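Local coordinates for protein sugar kinase, pfkB family (Thermotoga maritima, PDB 2AJR) that probably acts as an ATP-dependent sugar kinase of the pfkB family, perhaps a 1-phosphofructokinase that phosphorylates fructose 1-phosphate, at residues P124-L137 against P157-V169. Numbering follows the deposited sequence. Where two conformers were deposited one is given.
Sequences PGPDVTDMDVNHFL and PPGVNEGICNELV
V133 CG1 and I164 CD1 meet tip to tip at 3.8 Å between two nearly parallel helices, 130-137 and 164-169, whose axes stay 12.3 Å apart, so side chains alone bridge them. CD2 of L168 touches the F136 ring at its edge, 3.7 Å from CE2; the ring reaches there because chi1 (175°) places CG opposite the backbone N. The L137 side chain crosses that of L168 at about a right angle, its CD2 touching the same methyl. Ahead of the helices in the chain the close packing continues: V160 CG2 lies against V133 CG2 and V128 CB, while V128 CG2 rests on P157 CG. These helices sit side by side on the parallel part of the mixed sheet of the ribokinase-like fold, where F136 and P157 also reach F73 of strand 68-75. In the loops leading into them, one nearly straight hydrogen bond joins the segments, V128 N to P158 O (3.1 Å). The solvent side lies at G159 and D127, whose OD1 is 3.5 Å from P158 CB but forms its salt bridge with K45 of the second subunit. P158 also sets its CD 3.4 Å from P124 O; a glycine here would probably open a gap beside P124 and D127 and loosen the turn that presents the carbonyl to V128.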
loop_
_atom_site.group_PDB
_atom_site.type_symbol
_atom_site.label_atom_id
_atom_site.label_comp_id
_atom_site.label_asym_id
_atom_site.label_seq_id
_atom_site.Cartn_x
_atom_site.Cartn_y
_atom_site.Cartn_z
ATOM N N PRO A 124 -1.586 11.086 -3.880
ATOM C CA PRO A 124 -1.392 12.518 -4.084
ATOM C C PRO A 124 -0.723 13.258 -2.930
ATOM O O PRO A 124 -0.147 14.312 -3.156
ATOM C CB PRO A 124 -2.827 13.020 -4.260
ATOM C CG PRO A 124 -3.639 12.099 -3.420
ATOM C CD PRO A 124 -2.983 10.753 -3.532
ATOM N N GLY A 125 -0.836 12.749 -1.705
ATOM C CA GLY A 125 -0.343 13.464 -0.536
ATOM C C GLY A 125 -1.453 14.194 0.193
ATOM O O GLY A 125 -2.556 14.299 -0.312
ATOM N N PRO A 126 -1.149 14.743 1.378
ATOM C CA PRO A 126 -2.148 15.425 2.207
ATOM C C PRO A 126 -2.498 16.811 1.694
ATOM O O PRO A 126 -1.688 17.439 1.034
ATOM C CB PRO A 126 -1.436 15.579 3.545
ATOM C CG PRO A 126 -0.005 15.711 3.162
ATOM C CD PRO A 126 0.195 14.796 1.988
ATOM N N ASP A 127 -3.698 17.273 2.018
ATOM C CA ASP A 127 -4.054 18.677 1.852
ATOM C C ASP A 127 -3.241 19.521 2.817
ATOM O O ASP A 127 -3.266 19.282 4.020
ATOM C CB ASP A 127 -5.537 18.926 2.181
ATOM C CG ASP A 127 -6.475 18.568 1.050
ATOM O OD1 ASP A 127 -6.039 17.993 0.034
ATOM O OD2 ASP A 127 -7.679 18.854 1.205
ATOM N N VAL A 128 -2.545 20.520 2.293
ATOM C CA VAL A 128 -1.835 21.471 3.121
ATOM C C VAL A 128 -2.593 22.791 3.113
ATOM O O VAL A 128 -3.028 23.263 2.074
ATOM C CB VAL A 128 -0.413 21.648 2.608
ATOM C CG1 VAL A 128 0.301 22.744 3.376
ATOM C CG2 VAL A 128 0.350 20.303 2.705
ATOM N N THR A 129 -2.771 23.364 4.290
ATOM C CA THR A 129 -3.468 24.631 4.439
ATOM C C THR A 129 -2.528 25.804 4.173
ATOM O O THR A 129 -1.317 25.623 4.001
ATOM C CB THR A 129 -4.005 24.797 5.858
ATOM O OG1 THR A 129 -2.910 25.035 6.755
ATOM C CG2 THR A 129 -4.796 23.559 6.294
ATOM N N ASP A 130 -3.093 27.008 4.159
ATOM C CA ASP A 130 -2.323 28.222 3.907
ATOM C C ASP A 130 -1.425 28.588 5.111
ATOM O O ASP A 130 -0.331 29.123 4.942
ATOM C CB ASP A 130 -3.267 29.378 3.549
ATOM C CG ASP A 130 -2.806 30.146 2.331
ATOM O OD1 ASP A 130 -2.434 29.501 1.324
ATOM O OD2 ASP A 130 -2.828 31.390 2.374
HETATM N N MSE A 131 -1.897 28.308 6.321
HETATM C CA MSE A 131 -1.050 28.508 7.489
HETATM C C MSE A 131 0.178 27.602 7.441
HETATM O O MSE A 131 1.280 28.060 7.741
HETATM C CB MSE A 131 -1.827 28.356 8.801
HETATM C CG MSE A 131 -2.340 29.697 9.340
HETATM SE SE MSE A 131 -0.902 31.042 9.598
HETATM C CE MSE A 131 -0.711 30.917 11.591
ATOM N N ASP A 132 0.007 26.350 7.020
ATOM C CA ASP A 132 1.122 25.423 6.903
ATOM C C ASP A 132 2.137 25.932 5.887
ATOM O O ASP A 132 3.346 25.896 6.137
ATOM C CB ASP A 132 0.651 24.026 6.480
ATOM C CG ASP A 132 -0.178 23.322 7.544
ATOM O OD1 ASP A 132 -0.077 23.686 8.741
ATOM O OD2 ASP A 132 -0.945 22.402 7.153
ATOM N N VAL A 133 1.654 26.408 4.744
ATOM C CA VAL A 133 2.559 26.890 3.705
ATOM C C VAL A 133 3.341 28.093 4.236
ATOM O O VAL A 133 4.534 28.200 3.984
ATOM C CB VAL A 133 1.811 27.198 2.358
ATOM C CG1 VAL A 133 2.700 27.961 1.374
ATOM C CG2 VAL A 133 1.338 25.909 1.730
ATOM N N ASN A 134 2.686 28.970 4.994
ATOM C CA ASN A 134 3.370 30.123 5.579
ATOM C C ASN A 134 4.445 29.728 6.577
ATOM O O ASN A 134 5.557 30.242 6.534
ATOM C CB ASN A 134 2.372 31.094 6.218
ATOM C CG ASN A 134 1.599 31.887 5.179
ATOM O OD1 ASN A 134 2.039 32.038 4.026
ATOM N ND2 ASN A 134 0.446 32.402 5.573
ATOM N N HIS A 135 4.130 28.796 7.455
ATOM C CA HIS A 135 5.118 28.300 8.392
ATOM C C HIS A 135 6.278 27.705 7.637
ATOM O O HIS A 135 7.425 27.887 8.022
ATOM C CB HIS A 135 4.517 27.249 9.312
ATOM C CG HIS A 135 3.555 27.803 10.302
ATOM N ND1 HIS A 135 2.603 27.025 10.922
ATOM C CD2 HIS A 135 3.389 29.059 10.781
ATOM C CE1 HIS A 135 1.897 27.777 11.752
ATOM N NE2 HIS A 135 2.355 29.015 11.688
ATOM N N PHE A 136 5.989 27.002 6.549
ATOM C CA PHE A 136 7.056 26.475 5.719
ATOM C C PHE A 136 7.943 27.580 5.131
ATOM O O PHE A 136 9.172 27.467 5.154
ATOM C CB PHE A 136 6.526 25.591 4.581
ATOM C CG PHE A 136 7.607 25.145 3.656
ATOM C CD1 PHE A 136 8.379 24.035 3.959
ATOM C CD2 PHE A 136 7.914 25.876 2.525
ATOM C CE1 PHE A 136 9.419 23.628 3.131
ATOM C CE2 PHE A 136 8.960 25.476 1.692
ATOM C CZ PHE A 136 9.717 24.353 2.005
ATOM N N LEU A 137 7.339 28.627 4.580
ATOM C CA LEU A 137 8.135 29.674 3.904
ATOM C C LEU A 137 9.041 30.375 4.898
ATOM O O LEU A 137 10.174 30.725 4.596
ATOM C CB LEU A 137 7.238 30.711 3.210
ATOM C CG LEU A 137 6.452 30.204 1.998
ATOM C CD1 LEU A 137 5.393 31.230 1.522
ATOM C CD2 LEU A 137 7.430 29.828 0.895
ATOM N N PRO A 157 2.044 19.021 -2.879
ATOM C CA PRO A 157 0.829 18.382 -2.396
ATOM C C PRO A 157 -0.386 19.257 -2.697
ATOM O O PRO A 157 -0.230 20.447 -2.933
ATOM C CB PRO A 157 1.066 18.287 -0.886
ATOM C CG PRO A 157 1.908 19.464 -0.577
ATOM C CD PRO A 157 2.795 19.661 -1.782
ATOM N N PRO A 158 -1.587 18.661 -2.735
ATOM C CA PRO A 158 -2.817 19.407 -2.969
ATOM C C PRO A 158 -3.019 20.549 -1.977
ATOM O O PRO A 158 -2.677 20.421 -0.803
ATOM C CB PRO A 158 -3.931 18.356 -2.786
ATOM C CG PRO A 158 -3.301 17.072 -2.924
ATOM C CD PRO A 158 -1.834 17.213 -2.620
ATOM N N GLY A 159 -3.584 21.648 -2.461
ATOM C CA GLY A 159 -3.881 22.804 -1.623
ATOM C C GLY A 159 -2.778 23.845 -1.620
ATOM O O GLY A 159 -2.949 24.924 -1.051
ATOM N N VAL A 160 -1.649 23.521 -2.243
ATOM C CA VAL A 160 -0.525 24.424 -2.307
ATOM C C VAL A 160 -0.540 25.092 -3.660
ATOM O O VAL A 160 -0.717 24.433 -4.674
ATOM C CB VAL A 160 0.780 23.675 -2.154
ATOM C CG1 VAL A 160 1.962 24.593 -2.479
ATOM C CG2 VAL A 160 0.889 23.077 -0.767
ATOM N N ASN A 161 -0.357 26.407 -3.681
ATOM C CA ASN A 161 -0.320 27.119 -4.942
ATOM C C ASN A 161 0.922 26.738 -5.747
ATOM O O ASN A 161 2.038 26.722 -5.225
ATOM C CB ASN A 161 -0.358 28.618 -4.727
ATOM C CG ASN A 161 -0.608 29.368 -6.014
ATOM O OD1 ASN A 161 0.260 29.447 -6.867
ATOM N ND2 ASN A 161 -1.806 29.911 -6.164
ATOM N N GLU A 162 0.717 26.459 -7.030
ATOM C CA GLU A 162 1.808 26.110 -7.935
ATOM C C GLU A 162 2.831 27.227 -8.114
ATOM O O GLU A 162 3.922 26.979 -8.589
ATOM C CB GLU A 162 1.258 25.666 -9.301
ATOM C CG GLU A 162 0.370 24.409 -9.218
ATOM C CD GLU A 162 0.214 23.684 -10.541
ATOM O OE1 GLU A 162 0.524 22.468 -10.598
ATOM O OE2 GLU A 162 -0.224 24.321 -11.523
ATOM N N GLY A 163 2.490 28.450 -7.735
ATOM C CA GLY A 163 3.460 29.545 -7.695
ATOM C C GLY A 163 4.530 29.452 -6.614
ATOM O O GLY A 163 5.547 30.159 -6.685
ATOM N N ILE A 164 4.324 28.586 -5.619
ATOM C CA ILE A 164 5.258 28.483 -4.506
ATOM C C ILE A 164 6.687 28.195 -4.970
ATOM O O ILE A 164 7.628 28.792 -4.452
ATOM C CB ILE A 164 4.826 27.430 -3.446
ATOM C CG1 ILE A 164 5.592 27.672 -2.145
ATOM C CG2 ILE A 164 5.033 25.982 -3.965
ATOM C CD1 ILE A 164 5.317 26.669 -1.077
ATOM N N CYS A 165 6.851 27.310 -5.951
ATOM C CA CYS A 165 8.187 26.995 -6.470
ATOM C C CYS A 165 8.926 28.200 -7.006
ATOM O O CYS A 165 10.154 28.287 -6.905
ATOM C CB CYS A 165 8.093 25.974 -7.590
ATOM S SG CYS A 165 7.451 24.421 -6.996
ATOM N N ASN A 166 8.188 29.116 -7.611
ATOM C CA ASN A 166 8.782 30.350 -8.049
ATOM C C ASN A 166 9.304 31.092 -6.821
ATOM O O ASN A 166 10.441 31.538 -6.810
ATOM C CB ASN A 166 7.762 31.185 -8.827
ATOM C CG ASN A 166 8.379 32.379 -9.483
ATOM O OD1 ASN A 166 8.800 33.320 -8.816
ATOM N ND2 ASN A 166 8.452 32.347 -10.805
ATOM N N GLU A 167 8.491 31.191 -5.771
ATOM C CA GLU A 167 8.906 31.955 -4.596
ATOM C C GLU A 167 10.148 31.320 -3.991
ATOM O O GLU A 167 11.043 32.024 -3.554
ATOM C CB GLU A 167 7.782 32.080 -3.553
ATOM C CG GLU A 167 7.992 33.194 -2.517
ATOM N N LEU A 168 10.212 29.995 -3.998
ATOM C CA LEU A 168 11.329 29.275 -3.383
ATOM C C LEU A 168 12.644 29.515 -4.099
ATOM O O LEU A 168 13.687 29.656 -3.453
ATOM C CB LEU A 168 11.054 27.769 -3.351
ATOM C CG LEU A 168 9.941 27.376 -2.383
ATOM C CD1 LEU A 168 9.602 25.907 -2.532
ATOM C CD2 LEU A 168 10.333 27.719 -0.954
ATOM N N VAL A 169 12.594 29.528 -5.428
ATOM C CA VAL A 169 13.776 29.813 -6.243
ATOM C C VAL A 169 14.192 31.262 -6.035
ATOM O O VAL A 169 15.380 31.582 -5.933
ATOM C CB VAL A 169 13.493 29.570 -7.745
ATOM C CG1 VAL A 169 14.603 30.153 -8.617
ATOM C CG2 VAL A 169 13.293 28.075 -8.024
#